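PDB 6DGM: phosphoglycerol transferase GacH from Streptococcus pyogenes MGAS5005, which probably transfers glycerol phosphate to streptococcal rhamnose polysaccharide through the C-terminal sulfatase-like part of a membrane protein, which here holds manganese and sn-glycerol-1-phosphate. Local coordinates for residues N234-S237 and Y238-L242; K283-E286 and N287-L290; S327-Y330 and A331-E335; P349-K352 and A353-D357. One frame throughout, in Å; residues are numbered along the deposited sequence.

Contact 1: residues N234-S237 and Y238-L242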
ATOM      1  N   ASN A 234      18.885  17.113   7.157  1.00 16.96           N
ATOM      2  CA  ASN A 234      17.644  16.516   6.686  1.00 17.35           C
ATOM      3  C   ASN A 234      17.407  15.148   7.317  1.00 17.16           C
ATOM      4  O   ASN A 234      16.292  14.837   7.745  1.00 17.27           O
ATOM      5  CB  ASN A 234      17.673  16.387   5.167  1.00 18.85           C
ATOM      6  CG  ASN A 234      17.290  17.668   4.467  1.00 21.13           C
ATOM      7  OD1 ASN A 234      16.544  18.476   4.995  1.00 23.14           O
ATOM      8  ND2 ASN A 234      17.812  17.860   3.269  1.00 21.11           N
ATOM      9  N   LEU A 235      18.446  14.315   7.376  1.00 16.37           N
ATOM     10  CA  LEU A 235      18.289  12.996   7.966  1.00 15.61           C
ATOM     11  C   LEU A 235      17.911  13.102   9.435  1.00 15.84           C
ATOM     12  O   LEU A 235      17.054  12.351   9.919  1.00 16.81           O
ATOM     13  CB  LEU A 235      19.572  12.185   7.805  1.00 16.87           C
ATOM     14  CG  LEU A 235      19.572  10.786   8.444  1.00 20.89           C
ATOM     15  CD1 LEU A 235      18.481   9.872   7.878  1.00 20.74           C
ATOM     16  CD2 LEU A 235      20.956  10.137   8.292  1.00 24.43           C
ATOM     17  N   THR A 236      18.550  14.028  10.163  1.00 15.91           N
ATOM     18  CA  THR A 236      18.228  14.216  11.575  1.00 16.78           C
ATOM     19  C   THR A 236      16.791  14.680  11.752  1.00 16.44           C
ATOM     20  O   THR A 236      16.063  14.151  12.597  1.00 16.30           O
ATOM     21  CB  THR A 236      19.217  15.205  12.193  1.00 18.70           C
ATOM     22  OG1 THR A 236      20.513  14.604  12.226  1.00 19.69           O
ATOM     23  CG2 THR A 236      18.795  15.616  13.624  1.00 19.52           C
ATOM     24  N   SER A 237      16.367  15.686  10.973  1.00 16.51           N
ATOM     25  CA  SER A 237      14.994  16.170  11.071  1.00 17.74           C
ATOM     26  C   SER A 237      13.996  15.066  10.739  1.00 17.59           C
ATOM     27  O   SER A 237      12.963  14.923  11.406  1.00 17.40           O
ATOM     28  CB  SER A 237      14.780  17.332  10.092  1.00 18.23           C
ATOM     29  OG  SER A 237      15.697  18.383  10.333  1.00 19.30           O
ATOM     30  N   TYR A 238      14.272  14.306   9.678  1.00 17.15           N
ATOM     31  CA  TYR A 238      13.410  13.190   9.300  1.00 15.73           C
ATOM     32  C   TYR A 238      13.341  12.139  10.402  1.00 15.40           C
ATOM     33  O   TYR A 238      12.257  11.625  10.709  1.00 15.18           O
ATOM     34  CB  TYR A 238      13.947  12.577   8.009  1.00 15.59           C
ATOM     35  CG  TYR A 238      13.308  11.266   7.624  1.00 15.89           C
ATOM     36  CD1 TYR A 238      12.074  11.248   7.007  1.00 14.47           C
ATOM     37  CD2 TYR A 238      13.954  10.059   7.875  1.00 16.71           C
ATOM     38  CE1 TYR A 238      11.486  10.035   6.656  1.00 14.71           C
ATOM     39  CE2 TYR A 238      13.388   8.855   7.518  1.00 15.86           C
ATOM     40  CZ  TYR A 238      12.146   8.854   6.919  1.00 15.52           C
ATOM     41  OH  TYR A 238      11.574   7.647   6.563  1.00 16.73           O
ATOM     42  N   ALA A 239      14.491  11.790  11.004  1.00 15.93           N
ATOM     43  CA  ALA A 239      14.493  10.783  12.061  1.00 16.43           C
ATOM     44  C   ALA A 239      13.681  11.248  13.269  1.00 17.01           C
ATOM     45  O   ALA A 239      12.966  10.449  13.892  1.00 17.80           O
ATOM     46  CB  ALA A 239      15.918  10.432  12.490  1.00 17.25           C
ATOM     47  N   ARG A 240      13.788  12.528  13.616  1.00 17.24           N
ATOM     48  CA  ARG A 240      12.979  13.083  14.693  1.00 17.31           C
ATOM     49  C   ARG A 240      11.497  12.955  14.372  1.00 17.55           C
ATOM     50  O   ARG A 240      10.699  12.548  15.220  1.00 17.48           O
ATOM     51  CB  ARG A 240      13.364  14.542  14.944  1.00 16.52           C
ATOM     52  CG  ARG A 240      14.716  14.682  15.591  1.00 16.36           C
ATOM     53  CD  ARG A 240      15.219  16.100  15.500  1.00 17.19           C
ATOM     54  NE  ARG A 240      16.487  16.220  16.212  1.00 18.77           N
ATOM     55  CZ  ARG A 240      17.292  17.268  16.154  1.00 19.88           C
ATOM     56  NH1 ARG A 240      16.975  18.312  15.404  1.00 20.31           N
ATOM     57  NH2 ARG A 240      18.429  17.254  16.834  1.00 19.99           N
ATOM     58  N   LEU A 241      11.107  13.307  13.141  1.00 17.01           N
ATOM     59  CA  LEU A 241       9.711  13.180  12.735  1.00 17.53           C
ATOM     60  C   LEU A 241       9.248  11.728  12.772  1.00 17.51           C
ATOM     61  O   LEU A 241       8.125  11.443  13.206  1.00 18.36           O
ATOM     62  CB  LEU A 241       9.524  13.799  11.349  1.00 17.72           C
ATOM     63  CG  LEU A 241       9.639  15.328  11.332  1.00 19.74           C
ATOM     64  CD1 LEU A 241       9.698  15.830   9.894  1.00 20.37           C
ATOM     65  CD2 LEU A 241       8.470  15.982  12.024  1.00 20.36           C
ATOM     66  N   LEU A 242      10.107  10.789  12.370  1.00 16.57           N
ATOM     67  CA  LEU A 242       9.736   9.381  12.464  1.00 16.60           C
ATOM     68  C   LEU A 242       9.429   8.982  13.901  1.00 17.39           C
ATOM     69  O   LEU A 242       8.546   8.144  14.148  1.00 17.89           O
ATOM     70  CB  LEU A 242      10.833   8.468  11.929  1.00 17.68           C
ATOM     71  CG  LEU A 242      10.966   8.304  10.426  1.00 18.75           C
ATOM     72  CD1 LEU A 242      11.937   7.146  10.153  1.00 17.04           C
ATOM     73  CD2 LEU A 242       9.655   8.056   9.706  1.00 21.36           C
TER
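The methyl CG2 of Thr236 lies over the centre of the Arg240 guanidinium, 3.4 Å from CZ, and so covers one face of the flat group. CG2 stands anti to the backbone N of Thr236, which points the methyl at the next turn and sets OG1 beside the backbone N; OG1 in turn pairs with Asn232 O and Ala222 N. Arg240 runs alongside Thr236 in the same direction, extended from CG to NE, its CG 3.3 Å from Thr236 O. Its nitrogens meet backbone carbonyls of the loop before strand 222-224: NE bonds to Ile220 O and NH1 to Ser214 O. This is i to i+4 packing within helix 229-257 of the sulfatase-like domain, where Arg240 N donates to Thr236 O at 3.0 Å with an N-H...O angle of 164°. Two residues earlier along the helix, Tyr238 N reaches Asn234 O at 2.8 Å. With chi1 at 170°, the Tyr238 ring has Leu235 O near its plane, off one edge, while Leu242 CG sits over one face toward the rim. The hydroxyl is held by Ser48 O and Ser50 N, and the side chain comes within about 8 Å of manganese-binding Glu47 and His271.

Contact 2: residues K283-E286 and N287-L290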
ATOM      1  N   LYS A 283      26.955  -0.166  -2.103  1.00 40.75           N
ATOM      2  CA  LYS A 283      26.904  -1.465  -2.779  1.00 46.92           C
ATOM      3  C   LYS A 283      25.646  -2.276  -2.461  1.00 43.02           C
ATOM      4  O   LYS A 283      25.507  -3.400  -2.966  1.00 46.81           O
ATOM      5  CB  LYS A 283      28.120  -2.363  -2.481  1.00 55.56           C
ATOM      6  CG  LYS A 283      29.477  -1.776  -2.844  1.00 62.05           C
ATOM      7  CD  LYS A 283      30.614  -2.481  -2.090  1.00 65.10           C
ATOM      8  CE  LYS A 283      31.468  -3.355  -3.005  1.00 66.67           C
ATOM      9  NZ  LYS A 283      32.198  -4.427  -2.252  1.00 66.84           N
ATOM     10  N   HIS A 284      24.752  -1.775  -1.612  1.00 37.68           N
ATOM     11  CA  HIS A 284      23.456  -2.404  -1.377  1.00 34.34           C
ATOM     12  C   HIS A 284      22.381  -1.457  -1.890  1.00 30.68           C
ATOM     13  O   HIS A 284      21.512  -1.014  -1.126  1.00 27.77           O
ATOM     14  CB  HIS A 284      23.234  -2.672   0.110  1.00 39.58           C
ATOM     15  CG  HIS A 284      23.968  -3.871   0.617  1.00 49.28           C
ATOM     16  ND1 HIS A 284      25.298  -4.102   0.340  1.00 53.14           N
ATOM     17  CD2 HIS A 284      23.554  -4.913   1.377  1.00 51.05           C
ATOM     18  CE1 HIS A 284      25.673  -5.234   0.908  1.00 55.32           C
ATOM     19  NE2 HIS A 284      24.633  -5.746   1.543  1.00 54.01           N
ATOM     20  N   ILE A 285      22.454  -1.129  -3.186  1.00 27.57           N
ATOM     21  CA  ILE A 285      21.553  -0.142  -3.771  1.00 29.11           C
ATOM     22  C   ILE A 285      20.111  -0.614  -3.757  1.00 25.69           C
ATOM     23  O   ILE A 285      19.194   0.206  -3.884  1.00 24.21           O
ATOM     24  CB  ILE A 285      22.034   0.255  -5.184  1.00 33.89           C
ATOM     25  CG1 ILE A 285      21.356   1.555  -5.641  1.00 35.22           C
ATOM     26  CG2 ILE A 285      21.760  -0.864  -6.187  1.00 36.62           C
ATOM     27  CD1 ILE A 285      21.775   2.797  -4.855  1.00 36.37           C
ATOM     28  N   GLU A 286      19.866  -1.918  -3.594  1.00 25.94           N
ATOM     29  CA  GLU A 286      18.482  -2.365  -3.481  1.00 25.30           C
ATOM     30  C   GLU A 286      17.762  -1.638  -2.349  1.00 24.31           C
ATOM     31  O   GLU A 286      16.552  -1.393  -2.439  1.00 22.94           O
ATOM     32  CB  GLU A 286      18.419  -3.888  -3.299  1.00 26.82           C
ATOM     33  CG  GLU A 286      18.985  -4.416  -1.984  1.00 32.01           C
ATOM     34  CD  GLU A 286      20.489  -4.671  -2.034  1.00 38.72           C
ATOM     35  OE1 GLU A 286      21.140  -4.291  -3.033  1.00 41.22           O
ATOM     36  OE2 GLU A 286      21.016  -5.264  -1.069  1.00 42.06           O
ATOM     37  N   ASN A 287      18.495  -1.247  -1.294  1.00 23.92           N
ATOM     38  CA  ASN A 287      17.868  -0.607  -0.141  1.00 22.02           C
ATOM     39  C   ASN A 287      17.373   0.800  -0.443  1.00 20.36           C
ATOM     40  O   ASN A 287      16.651   1.371   0.374  1.00 20.90           O
ATOM     41  CB  ASN A 287      18.836  -0.595   1.042  1.00 23.72           C
ATOM     42  CG  ASN A 287      18.977  -1.966   1.686  1.00 29.16           C
ATOM     43  OD1 ASN A 287      18.009  -2.716   1.780  1.00 31.09           O
ATOM     44  ND2 ASN A 287      20.178  -2.299   2.121  1.00 32.59           N
ATOM     45  N   LYS A 288      17.718   1.361  -1.599  1.00 19.36           N
ATOM     46  CA  LYS A 288      17.123   2.635  -1.995  1.00 18.24           C
ATOM     47  C   LYS A 288      15.630   2.508  -2.276  1.00 18.12           C
ATOM     48  O   LYS A 288      14.937   3.529  -2.302  1.00 18.40           O
ATOM     49  CB  LYS A 288      17.874   3.175  -3.206  1.00 19.63           C
ATOM     50  CG  LYS A 288      17.458   4.534  -3.691  1.00 20.25           C
ATOM     51  CD  LYS A 288      18.444   5.009  -4.777  1.00 22.29           C
ATOM     52  CE  LYS A 288      17.925   6.234  -5.506  1.00 23.05           C
ATOM     53  NZ  LYS A 288      18.913   6.678  -6.553  1.00 24.30           N
ATOM     54  N   TYR A 289      15.117   1.280  -2.457  1.00 18.15           N
ATOM     55  CA  TYR A 289      13.735   1.058  -2.865  1.00 18.45           C
ATOM     56  C   TYR A 289      12.990   0.094  -1.951  1.00 18.85           C
ATOM     57  O   TYR A 289      11.963  -0.460  -2.361  1.00 20.90           O
ATOM     58  CB  TYR A 289      13.685   0.561  -4.318  1.00 18.31           C
ATOM     59  CG  TYR A 289      14.308   1.553  -5.266  1.00 19.01           C
ATOM     60  CD1 TYR A 289      13.569   2.613  -5.761  1.00 19.40           C
ATOM     61  CD2 TYR A 289      15.654   1.462  -5.631  1.00 20.52           C
ATOM     62  CE1 TYR A 289      14.126   3.536  -6.626  1.00 20.95           C
ATOM     63  CE2 TYR A 289      16.229   2.399  -6.490  1.00 22.85           C
ATOM     64  CZ  TYR A 289      15.458   3.433  -6.980  1.00 23.14           C
ATOM     65  OH  TYR A 289      16.015   4.365  -7.821  1.00 24.26           O
ATOM     66  N   LEU A 290      13.446  -0.093  -0.712  1.00 17.37           N
ATOM     67  CA  LEU A 290      12.822  -1.040   0.207  1.00 17.15           C
ATOM     68  C   LEU A 290      12.320  -0.310   1.448  1.00 17.61           C
ATOM     69  O   LEU A 290      13.117   0.126   2.290  1.00 19.07           O
ATOM     70  CB  LEU A 290      13.798  -2.155   0.585  1.00 18.09           C
ATOM     71  CG  LEU A 290      14.168  -3.102  -0.558  1.00 20.59           C
ATOM     72  CD1 LEU A 290      15.291  -4.025  -0.153  1.00 21.23           C
ATOM     73  CD2 LEU A 290      12.936  -3.903  -0.999  1.00 21.97           C
TER
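Ile285 and Lys288 lie side by side and point the same way, with Ile285 CD1 4.0 Å from Lys288 CD. The lysine chain is extended beyond CG, so its methylenes run past the isoleucine tip and carry NZ onward to a salt bridge with Asp278 and a cation-pi contact with Tyr85. Lys288 CG also sits over one face of its neighbour's ring, that of Tyr289, offset toward the rim.

Glu286 and Leu290 meet at a slant: Glu286 CG is 4.1 Å from Leu290 CD1. Chi1 of Glu286 is 67°, a setting that wedges CG between its own N and carbonyl carbon, and the bend at chi2 then turns the carboxylate away from Leu290. Leu290 CG comes 3.5 Å from Glu286 O. On another side of the turn, Asn287 ND2 approaches His284 CB at 3.7 Å and lies near the plane of the imidazole, at its edge.

The backbone is a 3-10 turn in the loop between strands 263-269 and 290-297. Its evidence is three i to i+3 bonds: Asn287 N to His284 O, Lys288 N to Ile285 O and Tyr289 N to Glu286 O, each 3.0 Å. The donors stand well above the carbonyl planes, by 56° for Lys288 N, in keeping with the tight winding of a 3-10 turn.

Across this surface turn the side chains meet by van der Waals packing, so its direct cohesion comes mainly from the backbone bonds, while the lysine charge is answered by Asp278 and Tyr85 elsewhere in the chain.

Contact 3: residues S327-Y330 and A331-E335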
ATOM      1  N   SER A 327     -11.843 -14.325  -4.525  1.00 21.63           N
ATOM      2  CA  SER A 327     -12.334 -14.450  -5.887  1.00 22.62           C
ATOM      3  C   SER A 327     -11.265 -15.113  -6.751  1.00 23.06           C
ATOM      4  O   SER A 327     -10.093 -15.203  -6.358  1.00 23.77           O
ATOM      5  CB  SER A 327     -12.591 -13.061  -6.460  1.00 22.69           C
ATOM      6  OG  SER A 327     -11.379 -12.306  -6.414  1.00 21.71           O
ATOM      7  N   PRO A 328     -11.633 -15.575  -7.941  1.00 23.41           N
ATOM      8  CA  PRO A 328     -10.607 -16.056  -8.879  1.00 22.72           C
ATOM      9  C   PRO A 328      -9.500 -15.043  -9.111  1.00 22.16           C
ATOM     10  O   PRO A 328      -8.317 -15.410  -9.130  1.00 23.73           O
ATOM     11  CB  PRO A 328     -11.422 -16.341 -10.145  1.00 22.95           C
ATOM     12  CG  PRO A 328     -12.818 -16.729  -9.611  1.00 25.30           C
ATOM     13  CD  PRO A 328     -13.006 -15.773  -8.454  1.00 25.30           C
ATOM     14  N   TYR A 329      -9.855 -13.764  -9.272  1.00 20.84           N
ATOM     15  CA  TYR A 329      -8.853 -12.704  -9.381  1.00 20.11           C
ATOM     16  C   TYR A 329      -7.872 -12.736  -8.209  1.00 20.16           C
ATOM     17  O   TYR A 329      -6.659 -12.729  -8.409  1.00 20.25           O
ATOM     18  CB  TYR A 329      -9.568 -11.347  -9.457  1.00 19.56           C
ATOM     19  CG  TYR A 329      -8.679 -10.118  -9.642  1.00 19.21           C
ATOM     20  CD1 TYR A 329      -7.731 -10.064 -10.658  1.00 19.96           C
ATOM     21  CD2 TYR A 329      -8.827  -8.995  -8.831  1.00 18.28           C
ATOM     22  CE1 TYR A 329      -6.933  -8.936 -10.834  1.00 19.82           C
ATOM     23  CE2 TYR A 329      -8.042  -7.855  -9.006  1.00 18.23           C
ATOM     24  CZ  TYR A 329      -7.104  -7.836 -10.006  1.00 19.52           C
ATOM     25  OH  TYR A 329      -6.334  -6.710 -10.196  1.00 19.89           O
ATOM     26  N   TYR A 330      -8.379 -12.790  -6.971  1.00 19.48           N
ATOM     27  CA  TYR A 330      -7.476 -12.811  -5.815  1.00 20.24           C
ATOM     28  C   TYR A 330      -6.781 -14.155  -5.622  1.00 21.14           C
ATOM     29  O   TYR A 330      -5.720 -14.191  -4.984  1.00 20.52           O
ATOM     30  CB  TYR A 330      -8.170 -12.292  -4.536  1.00 20.42           C
ATOM     31  CG  TYR A 330      -8.418 -10.793  -4.629  1.00 21.26           C
ATOM     32  CD1 TYR A 330      -7.370  -9.910  -4.831  1.00 21.23           C
ATOM     33  CD2 TYR A 330      -9.691 -10.279  -4.551  1.00 21.80           C
ATOM     34  CE1 TYR A 330      -7.597  -8.544  -4.958  1.00 22.06           C
ATOM     35  CE2 TYR A 330      -9.928  -8.937  -4.656  1.00 23.33           C
ATOM     36  CZ  TYR A 330      -8.887  -8.071  -4.866  1.00 23.49           C
ATOM     37  OH  TYR A 330      -9.162  -6.731  -4.975  1.00 25.00           O
ATOM     38  N   ALA A 331      -7.315 -15.245  -6.195  1.00 22.01           N
ATOM     39  CA  ALA A 331      -6.564 -16.495  -6.260  1.00 21.98           C
ATOM     40  C   ALA A 331      -5.326 -16.335  -7.145  1.00 22.06           C
ATOM     41  O   ALA A 331      -4.218 -16.729  -6.763  1.00 22.44           O
ATOM     42  CB  ALA A 331      -7.458 -17.630  -6.780  1.00 22.02           C
ATOM     43  N   LEU A 332      -5.496 -15.762  -8.337  1.00 21.90           N
ATOM     44  CA  LEU A 332      -4.346 -15.432  -9.176  1.00 21.19           C
ATOM     45  C   LEU A 332      -3.363 -14.544  -8.428  1.00 20.35           C
ATOM     46  O   LEU A 332      -2.151 -14.784  -8.442  1.00 21.01           O
ATOM     47  CB  LEU A 332      -4.814 -14.737 -10.451  1.00 21.44           C
ATOM     48  CG  LEU A 332      -3.764 -14.019 -11.304  1.00 22.87           C
ATOM     49  CD1 LEU A 332      -2.693 -14.966 -11.788  1.00 21.55           C
ATOM     50  CD2 LEU A 332      -4.455 -13.343 -12.469  1.00 25.91           C
ATOM     51  N   LEU A 333      -3.870 -13.507  -7.764  1.00 19.17           N
ATOM     52  CA  LEU A 333      -2.983 -12.588  -7.057  1.00 19.70           C
ATOM     53  C   LEU A 333      -2.315 -13.257  -5.862  1.00 19.42           C
ATOM     54  O   LEU A 333      -1.223 -12.845  -5.461  1.00 19.44           O
ATOM     55  CB  LEU A 333      -3.739 -11.326  -6.652  1.00 21.21           C
ATOM     56  CG  LEU A 333      -4.221 -10.489  -7.841  1.00 23.57           C
ATOM     57  CD1 LEU A 333      -5.239  -9.460  -7.408  1.00 24.24           C
ATOM     58  CD2 LEU A 333      -3.034  -9.820  -8.513  1.00 23.81           C
ATOM     59  N   THR A 334      -2.942 -14.291  -5.290  1.00 19.80           N
ATOM     60  CA  THR A 334      -2.275 -15.075  -4.252  1.00 21.11           C
ATOM     61  C   THR A 334      -1.128 -15.889  -4.834  1.00 21.24           C
ATOM     62  O   THR A 334      -0.057 -15.981  -4.220  1.00 22.12           O
ATOM     63  CB  THR A 334      -3.291 -15.976  -3.553  1.00 22.97           C
ATOM     64  OG1 THR A 334      -4.296 -15.149  -2.956  1.00 22.86           O
ATOM     65  CG2 THR A 334      -2.634 -16.811  -2.461  1.00 24.62           C
ATOM     66  N   GLU A 335      -1.331 -16.469  -6.025  1.00 21.45           N
ATOM     67  CA  GLU A 335      -0.236 -17.142  -6.725  1.00 22.60           C
ATOM     68  C   GLU A 335       0.903 -16.173  -7.030  1.00 21.95           C
ATOM     69  O   GLU A 335       2.081 -16.524  -6.892  1.00 23.22           O
ATOM     70  CB  GLU A 335      -0.757 -17.777  -8.012  1.00 24.88           C
ATOM     71  CG  GLU A 335      -1.601 -19.006  -7.761  1.00 28.26           C
ATOM     72  CD  GLU A 335      -0.751 -20.210  -7.386  1.00 33.96           C
ATOM     73  OE1 GLU A 335      -0.150 -20.822  -8.294  1.00 36.50           O
ATOM     74  OE2 GLU A 335      -0.677 -20.527  -6.183  1.00 35.48           O
TER
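Ser327 O receives Ala331 N at 2.8 Å, nearly in line with the carbonyl, and this bond opens helix 328-339. Ser327 is the N-cap: its OG accepts from Tyr330 N at 3.1 Å, in a nearly straight bond, and so satisfies an amide of the first turn. Regular i to i+4 bonds follow from Leu332 N to Pro328 O and from Leu333 N to Tyr329 O. Tyr330 O takes two donors from Thr334, its N at 2.8 Å and its OG1 at 2.7 Å, which arrive from opposite faces of the carbonyl plane. The amide bond is bent to 138°. The chi1 of Thr334, -60°, brings OG1 back beside its own N, close enough to share the acceptor.

Among the side chains, Leu333 CD1 is the meeting point. It lies 3.6 Å from the centroid of the Tyr329 ring and only 14° off the ring normal, a CH-pi contact near the middle of the face. The same methyl is 3.4 Å from Tyr330 CD1, approaching that ring obliquely. The two tyrosines also meet, since Tyr329 CD2 stands over the centre of one face of Tyr330.

The buried helix start is closed in by its neighbours. Pro328, Ala331 and Leu332 face helix 11-29, Tyr329 and Leu333 pack on helix 349-365, and Leu333 and Thr334 meet Ala316 of helix 314-321, where Phe319 stacks on Tyr330; Tyr329 OH bonds to Thr98 O, at the end of helix 89-98.

Contact 4: residues P349-K352 and A353-D357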
ATOM      1  N   PRO A 349      11.070 -19.701 -14.936  1.00 26.36           N
ATOM      2  CA  PRO A 349       9.903 -20.147 -15.716  1.00 26.52           C
ATOM      3  C   PRO A 349       8.589 -20.127 -14.966  1.00 26.22           C
ATOM      4  O   PRO A 349       7.553 -19.766 -15.541  1.00 25.93           O
ATOM      5  CB  PRO A 349      10.303 -21.571 -16.126  1.00 27.65           C
ATOM      6  CG  PRO A 349      11.789 -21.499 -16.266  1.00 29.12           C
ATOM      7  CD  PRO A 349      12.255 -20.548 -15.177  1.00 27.93           C
ATOM      8  N   GLU A 350       8.586 -20.491 -13.682  1.00 27.16           N
ATOM      9  CA  GLU A 350       7.336 -20.438 -12.938  1.00 26.46           C
ATOM     10  C   GLU A 350       6.868 -19.001 -12.764  1.00 24.91           C
ATOM     11  O   GLU A 350       5.677 -18.706 -12.915  1.00 24.32           O
ATOM     12  CB  GLU A 350       7.485 -21.097 -11.571  1.00 28.30           C
ATOM     13  CG  GLU A 350       6.213 -21.009 -10.746  1.00 30.05           C
ATOM     14  CD  GLU A 350       6.263 -21.885  -9.520  1.00 34.06           C
ATOM     15  OE1 GLU A 350       7.161 -21.664  -8.680  1.00 32.70           O
ATOM     16  OE2 GLU A 350       5.437 -22.821  -9.424  1.00 37.43           O
ATOM     17  N   VAL A 351       7.792 -18.090 -12.443  1.00 24.70           N
ATOM     18  CA  VAL A 351       7.431 -16.681 -12.333  1.00 23.00           C
ATOM     19  C   VAL A 351       6.832 -16.190 -13.646  1.00 22.71           C
ATOM     20  O   VAL A 351       5.798 -15.507 -13.662  1.00 22.27           O
ATOM     21  CB  VAL A 351       8.657 -15.848 -11.915  1.00 23.19           C
ATOM     22  CG1 VAL A 351       8.306 -14.374 -11.878  1.00 24.00           C
ATOM     23  CG2 VAL A 351       9.169 -16.309 -10.565  1.00 22.27           C
ATOM     24  N   LYS A 352       7.476 -16.527 -14.763  1.00 23.94           N
ATOM     25  CA  LYS A 352       7.017 -16.039 -16.056  1.00 23.24           C
ATOM     26  C   LYS A 352       5.642 -16.586 -16.404  1.00 23.44           C
ATOM     27  O   LYS A 352       4.830 -15.889 -17.022  1.00 23.14           O
ATOM     28  CB  LYS A 352       8.001 -16.429 -17.143  1.00 25.55           C
ATOM     29  CG  LYS A 352       9.320 -15.688 -17.136  1.00 30.20           C
ATOM     30  CD  LYS A 352      10.132 -16.220 -18.324  1.00 40.45           C
ATOM     31  CE  LYS A 352      11.534 -15.691 -18.381  1.00 48.12           C
ATOM     32  NZ  LYS A 352      12.292 -16.383 -19.482  1.00 48.44           N
ATOM     33  N   ALA A 353       5.374 -17.845 -16.051  1.00 24.07           N
ATOM     34  CA  ALA A 353       4.090 -18.447 -16.389  1.00 25.66           C
ATOM     35  C   ALA A 353       2.962 -17.746 -15.654  1.00 23.96           C
ATOM     36  O   ALA A 353       1.953 -17.367 -16.259  1.00 24.94           O
ATOM     37  CB  ALA A 353       4.099 -19.944 -16.058  1.00 28.51           C
ATOM     38  N   ILE A 354       3.135 -17.527 -14.349  1.00 21.80           N
ATOM     39  CA  ILE A 354       2.119 -16.839 -13.566  1.00 20.37           C
ATOM     40  C   ILE A 354       1.999 -15.382 -14.010  1.00 20.48           C
ATOM     41  O   ILE A 354       0.894 -14.830 -14.079  1.00 20.57           O
ATOM     42  CB  ILE A 354       2.426 -16.996 -12.067  1.00 21.69           C
ATOM     43  CG1 ILE A 354       2.340 -18.470 -11.649  1.00 25.86           C
ATOM     44  CG2 ILE A 354       1.487 -16.121 -11.224  1.00 21.24           C
ATOM     45  CD1 ILE A 354       2.888 -18.732 -10.259  1.00 28.93           C
ATOM     46  N   GLN A 355       3.128 -14.736 -14.323  1.00 21.27           N
ATOM     47  CA  GLN A 355       3.074 -13.361 -14.803  1.00 19.86           C
ATOM     48  C   GLN A 355       2.348 -13.267 -16.135  1.00 19.90           C
ATOM     49  O   GLN A 355       1.681 -12.260 -16.396  1.00 20.34           O
ATOM     50  CB  GLN A 355       4.489 -12.772 -14.898  1.00 19.13           C
ATOM     51  CG  GLN A 355       5.048 -12.351 -13.561  1.00 19.30           C
ATOM     52  CD  GLN A 355       4.308 -11.156 -12.948  1.00 20.50           C
ATOM     53  OE1 GLN A 355       3.707 -10.334 -13.652  1.00 21.11           O
ATOM     54  NE2 GLN A 355       4.345 -11.067 -11.624  1.00 21.25           N
ATOM     55  N   ASN A 356       2.449 -14.303 -16.983  1.00 19.76           N
ATOM     56  CA  ASN A 356       1.697 -14.278 -18.229  1.00 21.62           C
ATOM     57  C   ASN A 356       0.202 -14.301 -17.947  1.00 22.47           C
ATOM     58  O   ASN A 356      -0.569 -13.592 -18.604  1.00 23.48           O
ATOM     59  CB  ASN A 356       2.104 -15.413 -19.155  1.00 23.67           C
ATOM     60  CG  ASN A 356       1.324 -15.391 -20.445  1.00 25.34           C
ATOM     61  OD1 ASN A 356       0.334 -16.095 -20.582  1.00 27.95           O
ATOM     62  ND2 ASN A 356       1.759 -14.569 -21.393  1.00 24.62           N
ATOM     63  N   ASP A 357      -0.228 -15.111 -16.971  1.00 22.83           N
ATOM     64  CA  ASP A 357      -1.624 -15.066 -16.547  1.00 22.18           C
ATOM     65  C   ASP A 357      -1.998 -13.650 -16.117  1.00 21.31           C
ATOM     66  O   ASP A 357      -3.018 -13.097 -16.548  1.00 21.99           O
ATOM     67  CB  ASP A 357      -1.867 -16.018 -15.372  1.00 22.52           C
ATOM     68  CG  ASP A 357      -1.757 -17.483 -15.746  1.00 25.12           C
ATOM     69  OD1 ASP A 357      -1.865 -17.822 -16.939  1.00 26.62           O
ATOM     70  OD2 ASP A 357      -1.564 -18.304 -14.825  1.00 26.70           O
TER
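Glu350 and Ile354 lie side by side, one turn apart on helix 349-365, and the isoleucine can be followed outward. Its CB stands 3.8 Å from Glu350 O. CG1 comes closer to the same oxygen, at 3.6 Å, because chi1 of -64° folds it back beside the backbone N. The tip, CD1, is still 3.9 Å from Glu350 O and touches Glu350 CG at 4.1 Å. Glu350 itself is extended, with CG anti to its N, which lays its CG against the isoleucine methyl.

A second i to i+4 pair uses a similar geometry. Gln355 CG lies 3.2 Å from Val351 O and 4.2 Å from Val351 CG1, after which the bend at chi2 leads the amide away to Ala340 O and Asn104 ND2. Underneath, the backbone repeats the alpha-helical pattern: Ile354 N donates to Glu350 O with an N-H...O angle of 174°, and Gln355 N to Val351 O likewise. The chain is thus regularly helical here, and the side chains add mainly aliphatic contact to it.

Pro349, Glu350, Lys352 and Ala353 are exposed, though Glu350 also touches Lys339; the buried side faces helix 328-339, where Ile354 packs on Val336 and Lys339. Asp357 OD2 reaches across to Tyr21 OH of helix 11-29, and Asn356 OD1 bonds to Asn8 ND2, near the N-terminus.

In the fold
Contacts 1 and 3 are buried, contact 2 is at the surface and contact 4 has one buried side. Contacts 1 and 2 lie on the manganese side of the fold, within about 10 to 12 Å of the ion at their nearest side chains; their centres are 20 Å apart and their nearest atoms about 9 Å, without touching. Contacts 3 and 4 lie on successive helices, 328-339 and 349-365, which do meet, with Leu332 CD1 3.8 Å from Asp357 CB. Contact 1 lies on the opposite side of the chain's centre from both. Chemistry follows place: a methyl over a guanidinium in contact 1, a methyl against aromatic rings in contact 3, and mostly aliphatic flanks in contacts 2 and 4, where 3-10 winding distinguishes the former.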